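Local coordinates for GTP-binding protein (Pyrococcus horikoshii, PDB 1WXQ) that probably binds GTP and may hydrolyse nucleoside triphosphates, as expected of an Obg-type GTPase, though its cellular role is unknown, at residues D123-E135 with Q231-Y244. Residues are numbered along the deposited sequence; the frame is centred on the assembly and turned at random.
Sequences DYHDPVEDIEFLE and QIKRLVREEEKRGY
With CG anti to the backbone N (chi1 -159°) and a bend at the next bond, E135 turns its carboxylate to R242 and Y244, while R242, bent at chi3 (70°), presents its guanidinium edge to it. The two carboxylate oxygens divide the work: OE1 of E135 takes NH2 of R242 at 2.7 Å, from above the carboxylate plane although nearly in that of the guanidinium, and OE2 of E135 accepts the hydroxyl OH of Y244. R211, outside the two segments, makes a salt bridge to that same OE2. The R242 guanidinium reaches back along its own segment, its NH1 lying 2.8 Å from OE1 of E239 on the syn side of that carboxylate, so one arginine ties two acids into a network. Were E135 replaced by an alanine, R242 would probably keep only E239 as its mate within these two segments, and the Y244 hydroxyl would lose its acceptor. Next to this polar end, I131 lays CG2 over one face of the Y244 ring in a CH-pi contact and sends CD1 to meet CD1 of L235 at 3.9 Å. P127 extends the apolar row, its CB 4.1 Å from CD2 of L235. I131, P127 and L235 also rest on strands 104-110 and 217-222: helical segments 127-135 and 231-241, their axes 34° from parallel, pack side by side against parallel strands of the central mixed sheet, an alpha/beta layering characteristic of P-loop GTPase domains.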
loop_
_atom_site.group_PDB
_atom_site.type_symbol
_atom_site.label_atom_id
_atom_site.label_comp_id
_atom_site.label_asym_id
_atom_site.label_seq_id
_atom_site.Cartn_x
_atom_site.Cartn_y
_atom_site.Cartn_z
ATOM N N ASP A 123 -23.390 21.741 -6.020
ATOM C CA ASP A 123 -22.731 22.954 -5.569
ATOM C C ASP A 123 -21.586 22.669 -4.607
ATOM O O ASP A 123 -20.514 23.270 -4.720
ATOM C CB ASP A 123 -23.719 23.894 -4.891
ATOM C CG ASP A 123 -23.068 25.200 -4.469
ATOM O OD1 ASP A 123 -22.676 25.985 -5.359
ATOM O OD2 ASP A 123 -22.930 25.440 -3.250
ATOM N N TYR A 124 -21.810 21.768 -3.653
ATOM C CA TYR A 124 -20.763 21.439 -2.695
ATOM C C TYR A 124 -21.056 20.218 -1.846
ATOM O O TYR A 124 -22.063 20.165 -1.140
ATOM C CB TYR A 124 -20.498 22.615 -1.761
ATOM C CG TYR A 124 -19.320 22.376 -0.849
ATOM C CD1 TYR A 124 -18.021 22.368 -1.353
ATOM C CD2 TYR A 124 -19.501 22.132 0.510
ATOM C CE1 TYR A 124 -16.931 22.124 -0.527
ATOM C CE2 TYR A 124 -18.417 21.887 1.346
ATOM C CZ TYR A 124 -17.135 21.884 0.820
ATOM O OH TYR A 124 -16.055 21.638 1.639
ATOM N N HIS A 125 -20.157 19.243 -1.908
ATOM C CA HIS A 125 -20.295 18.023 -1.128
ATOM C C HIS A 125 -18.945 17.667 -0.521
ATOM O O HIS A 125 -18.015 17.280 -1.223
ATOM C CB HIS A 125 -20.795 16.875 -2.003
ATOM C CG HIS A 125 -21.018 15.605 -1.246
ATOM N ND1 HIS A 125 -21.915 15.510 -0.203
ATOM C CD2 HIS A 125 -20.450 14.382 -1.369
ATOM C CE1 HIS A 125 -21.891 14.282 0.284
ATOM N NE2 HIS A 125 -21.011 13.577 -0.407
ATOM N N ASP A 126 -18.859 17.812 0.793
ATOM C CA ASP A 126 -17.650 17.538 1.543
ATOM C C ASP A 126 -17.104 16.137 1.246
ATOM O O ASP A 126 -17.771 15.136 1.490
ATOM C CB ASP A 126 -17.955 17.681 3.032
ATOM C CG ASP A 126 -16.740 18.094 3.842
ATOM O OD1 ASP A 126 -15.625 18.127 3.279
ATOM O OD2 ASP A 126 -16.902 18.383 5.049
ATOM N N PRO A 127 -15.878 16.053 0.700
ATOM C CA PRO A 127 -15.249 14.774 0.375
ATOM C C PRO A 127 -15.147 13.898 1.617
ATOM O O PRO A 127 -15.260 12.667 1.547
ATOM C CB PRO A 127 -13.878 15.195 -0.143
ATOM C CG PRO A 127 -14.160 16.499 -0.771
ATOM C CD PRO A 127 -15.013 17.162 0.271
ATOM N N VAL A 128 -14.924 14.555 2.751
ATOM C CA VAL A 128 -14.806 13.894 4.040
ATOM C C VAL A 128 -15.984 12.983 4.389
ATOM O O VAL A 128 -15.929 12.177 5.309
ATOM C CB VAL A 128 -14.852 14.936 5.191
ATOM C CG1 VAL A 128 -15.027 14.228 6.525
ATOM C CG2 VAL A 128 -13.583 15.801 5.180
ATOM N N GLU A 129 -17.039 13.149 3.570
ATOM C CA GLU A 129 -18.223 12.356 3.831
ATOM C C GLU A 129 -18.209 11.094 2.936
ATOM O O GLU A 129 -18.795 10.070 3.275
ATOM C CB GLU A 129 -19.557 13.132 3.572
ATOM C CG GLU A 129 -19.705 14.395 4.428
ATOM C CD GLU A 129 -20.143 14.119 5.861
ATOM O OE1 GLU A 129 -21.291 13.653 6.044
ATOM O OE2 GLU A 129 -19.350 14.377 6.800
ATOM N N ASP A 130 -17.520 11.175 1.799
ATOM C CA ASP A 130 -17.407 10.022 0.905
ATOM C C ASP A 130 -16.360 9.112 1.496
ATOM O O ASP A 130 -16.351 7.915 1.235
ATOM C CB ASP A 130 -16.933 10.422 -0.492
ATOM C CG ASP A 130 -17.983 11.177 -1.286
ATOM O OD1 ASP A 130 -19.080 10.624 -1.511
ATOM O OD2 ASP A 130 -17.701 12.327 -1.695
ATOM N N ILE A 131 -15.455 9.694 2.278
ATOM C CA ILE A 131 -14.385 8.921 2.898
ATOM C C ILE A 131 -15.030 8.032 3.933
ATOM O O ILE A 131 -14.754 6.832 4.012
ATOM C CB ILE A 131 -13.356 9.844 3.584
ATOM C CG1 ILE A 131 -12.736 10.773 2.545
ATOM C CG2 ILE A 131 -12.266 9.033 4.255
ATOM C CD1 ILE A 131 -11.652 11.656 3.107
ATOM N N GLU A 132 -15.907 8.631 4.724
ATOM C CA GLU A 132 -16.602 7.885 5.747
ATOM C C GLU A 132 -17.507 6.836 5.100
ATOM O O GLU A 132 -17.623 5.721 5.607
ATOM C CB GLU A 132 -17.418 8.826 6.624
ATOM C CG GLU A 132 -17.182 8.594 8.090
ATOM C CD GLU A 132 -18.466 8.507 8.865
ATOM O OE1 GLU A 132 -19.241 9.498 8.844
ATOM O OE2 GLU A 132 -18.695 7.444 9.491
ATOM N N PHE A 133 -18.132 7.182 3.977
ATOM C CA PHE A 133 -19.001 6.235 3.291
ATOM C C PHE A 133 -18.239 4.949 3.032
ATOM O O PHE A 133 -18.624 3.886 3.519
ATOM C CB PHE A 133 -19.503 6.786 1.950
ATOM C CG PHE A 133 -20.339 5.796 1.165
ATOM C CD1 PHE A 133 -21.684 5.607 1.458
ATOM C CD2 PHE A 133 -19.761 5.016 0.167
ATOM C CE1 PHE A 133 -22.453 4.650 0.769
ATOM C CE2 PHE A 133 -20.520 4.052 -0.530
ATOM C CZ PHE A 133 -21.873 3.872 -0.222
ATOM N N LEU A 134 -17.159 5.054 2.259
ATOM C CA LEU A 134 -16.315 3.899 1.922
ATOM C C LEU A 134 -15.948 3.111 3.190
ATOM O O LEU A 134 -16.038 1.883 3.244
ATOM C CB LEU A 134 -15.029 4.379 1.243
ATOM C CG LEU A 134 -14.434 3.515 0.127
ATOM C CD1 LEU A 134 -12.941 3.779 0.070
ATOM C CD2 LEU A 134 -14.688 2.036 0.371
ATOM N N GLU A 135 -15.532 3.855 4.201
ATOM C CA GLU A 135 -15.135 3.323 5.490
ATOM C C GLU A 135 -16.141 2.299 6.059
ATOM O O GLU A 135 -15.795 1.148 6.323
ATOM C CB GLU A 135 -14.968 4.513 6.441
ATOM C CG GLU A 135 -14.115 4.269 7.656
ATOM C CD GLU A 135 -13.292 5.488 8.019
ATOM O OE1 GLU A 135 -13.803 6.615 7.854
ATOM O OE2 GLU A 135 -12.137 5.323 8.473
ATOM N N GLN A 231 -9.461 24.739 0.434
ATOM C CA GLN A 231 -10.250 23.519 0.330
ATOM C C GLN A 231 -9.403 22.279 0.618
ATOM O O GLN A 231 -9.809 21.367 1.325
ATOM C CB GLN A 231 -10.824 23.441 -1.085
ATOM C CG GLN A 231 -12.312 23.790 -1.133
ATOM C CD GLN A 231 -12.702 24.130 -2.552
ATOM O OE1 GLN A 231 -11.896 24.489 -3.394
ATOM N NE2 GLN A 231 -14.023 24.010 -2.795
ATOM N N ILE A 232 -8.210 22.262 -0.005
ATOM C CA ILE A 232 -7.322 21.116 0.162
ATOM C C ILE A 232 -6.856 20.966 1.613
ATOM O O ILE A 232 -7.007 19.921 2.233
ATOM C CB ILE A 232 -6.115 21.312 -0.756
ATOM C CG1 ILE A 232 -6.543 21.195 -2.221
ATOM C CG2 ILE A 232 -5.067 20.217 -0.483
ATOM C CD1 ILE A 232 -5.455 21.672 -3.184
ATOM N N LYS A 233 -6.267 22.044 2.135
ATOM C CA LYS A 233 -5.734 22.082 3.498
ATOM C C LYS A 233 -6.797 21.706 4.520
ATOM O O LYS A 233 -6.491 21.163 5.575
ATOM C CB LYS A 233 -5.184 23.478 3.826
ATOM C CG LYS A 233 -4.571 23.583 5.219
ATOM C CD LYS A 233 -4.146 25.010 5.611
ATOM C CE LYS A 233 -2.725 25.349 5.178
ATOM N NZ LYS A 233 -2.560 25.467 3.692
ATOM N N ARG A 234 -8.053 21.977 4.203
ATOM C CA ARG A 234 -9.114 21.707 5.160
ATOM C C ARG A 234 -9.376 20.207 5.278
ATOM O O ARG A 234 -9.566 19.659 6.356
ATOM C CB ARG A 234 -10.375 22.420 4.673
ATOM C CG ARG A 234 -11.532 22.299 5.661
ATOM C CD ARG A 234 -12.763 23.086 5.196
ATOM N NE ARG A 234 -13.217 22.603 3.887
ATOM C CZ ARG A 234 -13.680 23.525 3.021
ATOM N NH1 ARG A 234 -13.695 24.801 3.363
ATOM N NH2 ARG A 234 -14.106 23.151 1.813
ATOM N N LEU A 235 -9.423 19.552 4.102
ATOM C CA LEU A 235 -9.663 18.116 4.086
ATOM C C LEU A 235 -8.460 17.344 4.629
ATOM O O LEU A 235 -8.594 16.351 5.333
ATOM C CB LEU A 235 -9.944 17.696 2.643
ATOM C CG LEU A 235 -9.983 16.175 2.472
ATOM C CD1 LEU A 235 -11.243 15.553 3.077
ATOM C CD2 LEU A 235 -9.952 15.741 1.007
ATOM N N VAL A 236 -7.253 17.818 4.265
ATOM C CA VAL A 236 -6.055 17.196 4.829
ATOM C C VAL A 236 -6.077 17.230 6.360
ATOM O O VAL A 236 -5.912 16.220 7.030
ATOM C CB VAL A 236 -4.826 17.951 4.316
ATOM C CG1 VAL A 236 -3.561 17.377 4.955
ATOM C CG2 VAL A 236 -4.727 17.827 2.809
ATOM N N ARG A 237 -6.320 18.411 6.910
ATOM C CA ARG A 237 -6.382 18.583 8.359
ATOM C C ARG A 237 -7.413 17.703 9.043
ATOM O O ARG A 237 -7.093 16.984 9.987
ATOM C CB ARG A 237 -6.679 20.043 8.709
ATOM C CG ARG A 237 -5.508 20.983 8.537
ATOM C CD ARG A 237 -4.534 20.923 9.701
ATOM N NE ARG A 237 -3.689 22.114 9.698
ATOM C CZ ARG A 237 -2.610 22.265 8.937
ATOM N NH1 ARG A 237 -2.226 21.288 8.118
ATOM N NH2 ARG A 237 -1.933 23.402 8.970
ATOM N N GLU A 238 -8.649 17.778 8.569
ATOM C CA GLU A 238 -9.743 17.016 9.149
ATOM C C GLU A 238 -9.432 15.518 9.157
ATOM O O GLU A 238 -9.492 14.862 10.198
ATOM C CB GLU A 238 -11.028 17.297 8.357
ATOM C CG GLU A 238 -12.323 16.905 9.043
ATOM C CD GLU A 238 -13.549 17.185 8.172
ATOM O OE1 GLU A 238 -13.621 18.268 7.538
ATOM O OE2 GLU A 238 -14.453 16.324 8.122
ATOM N N GLU A 239 -9.070 14.988 7.996
ATOM C CA GLU A 239 -8.774 13.572 7.865
ATOM C C GLU A 239 -7.465 13.071 8.471
ATOM O O GLU A 239 -7.381 11.912 8.868
ATOM C CB GLU A 239 -8.853 13.163 6.390
ATOM C CG GLU A 239 -10.270 13.128 5.841
ATOM C CD GLU A 239 -11.220 12.347 6.741
ATOM O OE1 GLU A 239 -10.797 11.311 7.300
ATOM O OE2 GLU A 239 -12.392 12.761 6.890
ATOM N N GLU A 240 -6.439 13.913 8.553
ATOM C CA GLU A 240 -5.188 13.434 9.121
ATOM C C GLU A 240 -5.332 13.238 10.627
ATOM O O GLU A 240 -4.504 12.586 11.267
ATOM C CB GLU A 240 -4.021 14.366 8.774
ATOM C CG GLU A 240 -3.720 14.436 7.252
ATOM C CD GLU A 240 -2.219 14.570 6.921
ATOM O OE1 GLU A 240 -1.520 15.383 7.569
ATOM O OE2 GLU A 240 -1.736 13.870 6.007
ATOM N N LYS A 241 -6.397 13.789 11.197
ATOM C CA LYS A 241 -6.640 13.598 12.616
ATOM C C LYS A 241 -7.310 12.236 12.788
ATOM O O LYS A 241 -7.181 11.594 13.834
ATOM C CB LYS A 241 -7.556 14.686 13.168
ATOM C CG LYS A 241 -6.852 15.966 13.543
ATOM C CD LYS A 241 -7.718 16.766 14.496
ATOM C CE LYS A 241 -6.961 17.945 15.098
ATOM N NZ LYS A 241 -7.729 18.561 16.215
ATOM N N ARG A 242 -8.016 11.795 11.746
ATOM C CA ARG A 242 -8.722 10.512 11.763
ATOM C C ARG A 242 -7.863 9.321 11.362
ATOM O O ARG A 242 -8.380 8.223 11.176
ATOM C CB ARG A 242 -9.943 10.561 10.844
ATOM C CG ARG A 242 -10.957 11.607 11.242
ATOM C CD ARG A 242 -12.190 11.598 10.333
ATOM N NE ARG A 242 -13.023 10.411 10.518
ATOM C CZ ARG A 242 -13.018 9.353 9.712
ATOM N NH1 ARG A 242 -12.217 9.325 8.652
ATOM N NH2 ARG A 242 -13.822 8.325 9.959
ATOM N N GLY A 243 -6.559 9.529 11.221
ATOM C CA GLY A 243 -5.683 8.432 10.848
ATOM C C GLY A 243 -5.557 8.197 9.351
ATOM O O GLY A 243 -5.222 7.085 8.914
ATOM N N TYR A 244 -5.818 9.240 8.565
ATOM C CA TYR A 244 -5.725 9.156 7.110
ATOM C C TYR A 244 -4.690 10.104 6.530
ATOM O O TYR A 244 -4.594 11.257 6.939
ATOM C CB TYR A 244 -7.064 9.491 6.462
ATOM C CG TYR A 244 -8.058 8.363 6.445
ATOM C CD1 TYR A 244 -7.839 7.219 5.665
ATOM C CD2 TYR A 244 -9.234 8.445 7.185
ATOM C CE1 TYR A 244 -8.772 6.192 5.621
ATOM C CE2 TYR A 244 -10.173 7.423 7.154
ATOM C CZ TYR A 244 -9.941 6.298 6.369
ATOM O OH TYR A 244 -10.881 5.286 6.324
#